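Local structure of monosaccharide ABC transporter substrate-binding protein, CUT2 family (Acidothermus cellulolyticus, 4RU1) at residues Gln125-Thr128 and Val129-Gln132. The protein binds myo-inositol in the cleft between its two lobes and probably delivers such sugars or polyols to a CUT2-family ABC transporter. Sequence-based numbering, arbitrary orientation.
Sequences QDET and VAGQ
D126 and V129 meet in an N-cap contact at the start of helix 127-140, where the chain passes from strand 121-124 of the first lobe to the helix that opens the second, close to the inositol site. With CG anti to the backbone N (chi1 -180°), the D126 carboxylate reaches over the first turn, and OD1 accepts from V129 N at 3.1 Å. The N-H points almost straight at the oxygen (173°) but approaches from above the carboxylate plane. The same carboxylate lies against the valine side chain, its CG 3.4 Å from V129 CG2, the two side chains crossing at about a right angle. With an alanine in place of D126, the carboxylate packed on CG2 is gone and V129 N is likely to be left without its capping acceptor. Behind the cap, the backbone runs as a regular alpha-helix: A130 N to D126 O, G131 N to E127 O at 2.9 Å, and Q132 N to T128 O at 2.8 Å. This is one of the crossovers between the lobes of the periplasmic binding protein fold, at the hinge beside the ligand cleft; on the second-lobe side E127 touches F230, and both E127 and T128 touch S160. E127 bends at chi2 (-63°), folding its carboxylate back toward Q125, whose NE2 donates to OE1 at 2.9 Å, close to the amide plane but tilted out of the carboxylate plane, on its syn side. OE1 also forms a salt bridge with R161 of the inositol pocket, consistent with a second-shell role in holding that arginine; the E127 side chain is about 5 Å from the bound inositol. A130 CB packs against the Q125 amide, 4.0 Å from NE2. One turn on, T128 CG2 lies 3.6 Å from Q132 NE2, which is hydrogen-bonded to Q167.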
loop_
_atom_site.group_PDB
_atom_site.type_symbol
_atom_site.label_atom_id
_atom_site.label_comp_id
_atom_site.label_asym_id
_atom_site.label_seq_id
_atom_site.Cartn_x
_atom_site.Cartn_y
_atom_site.Cartn_z
ATOM N N GLN A 125 -3.745 -4.863 4.396
ATOM C CA GLN A 125 -4.979 -4.366 4.996
ATOM C C GLN A 125 -6.114 -4.443 4.008
ATOM O O GLN A 125 -5.915 -4.409 2.759
ATOM C CB GLN A 125 -4.757 -2.978 5.609
ATOM C CG GLN A 125 -5.333 -1.770 4.951
ATOM C CD GLN A 125 -4.727 -0.465 5.389
ATOM O OE1 GLN A 125 -4.277 -0.352 6.524
ATOM N NE2 GLN A 125 -4.711 0.502 4.508
ATOM N N ASP A 126 -7.322 -4.580 4.547
ATOM C CA ASP A 126 -8.479 -4.714 3.738
ATOM C C ASP A 126 -8.828 -3.295 3.350
ATOM O O ASP A 126 -9.189 -2.476 4.205
ATOM C CB ASP A 126 -9.623 -5.371 4.558
ATOM C CG ASP A 126 -10.911 -5.547 3.719
ATOM O OD1 ASP A 126 -11.244 -4.690 2.877
ATOM O OD2 ASP A 126 -11.652 -6.519 3.934
ATOM N N GLU A 127 -8.628 -3.002 2.086
ATOM C CA GLU A 127 -8.650 -1.642 1.632
ATOM C C GLU A 127 -10.084 -1.059 1.527
ATOM O O GLU A 127 -10.292 0.141 1.704
ATOM C CB GLU A 127 -7.896 -1.477 0.315
ATOM C CG GLU A 127 -6.398 -1.805 0.357
ATOM C CD GLU A 127 -5.559 -0.915 1.283
ATOM O OE1 GLU A 127 -6.098 -0.035 1.964
ATOM O OE2 GLU A 127 -4.330 -1.166 1.317
ATOM N N THR A 128 -11.054 -1.878 1.098
ATOM C CA THR A 128 -12.477 -1.518 1.209
ATOM C C THR A 128 -12.843 -1.140 2.650
ATOM O O THR A 128 -13.430 -0.097 2.881
ATOM C CB THR A 128 -13.377 -2.614 0.657
ATOM O OG1 THR A 128 -13.015 -2.833 -0.728
ATOM C CG2 THR A 128 -14.774 -2.161 0.708
ATOM N N VAL A 129 -12.461 -1.989 3.616
ATOM C CA VAL A 129 -12.746 -1.649 5.021
ATOM C C VAL A 129 -12.038 -0.368 5.432
ATOM O O VAL A 129 -12.608 0.502 6.106
ATOM C CB VAL A 129 -12.320 -2.791 5.961
ATOM C CG1 VAL A 129 -12.468 -2.387 7.423
ATOM C CG2 VAL A 129 -13.181 -3.988 5.679
ATOM N N ALA A 130 -10.780 -0.164 5.000
ATOM C CA ALA A 130 -10.102 1.054 5.425
ATOM C C ALA A 130 -10.821 2.277 4.813
ATOM O O ALA A 130 -11.016 3.314 5.489
ATOM C CB ALA A 130 -8.612 1.037 5.058
ATOM N N GLY A 131 -11.224 2.182 3.538
ATOM C CA GLY A 131 -11.970 3.268 2.879
ATOM C C GLY A 131 -13.299 3.520 3.556
ATOM O O GLY A 131 -13.650 4.646 3.836
ATOM N N GLN A 132 -14.034 2.472 3.884
ATOM C CA GLN A 132 -15.312 2.611 4.611
ATOM C C GLN A 132 -15.090 3.273 5.945
ATOM O O GLN A 132 -15.866 4.125 6.320
ATOM C CB GLN A 132 -15.965 1.222 4.820
ATOM C CG GLN A 132 -16.446 0.587 3.529
ATOM C CD GLN A 132 -16.693 -0.914 3.627
ATOM O OE1 GLN A 132 -16.113 -1.583 4.473
ATOM N NE2 GLN A 132 -17.601 -1.446 2.819
#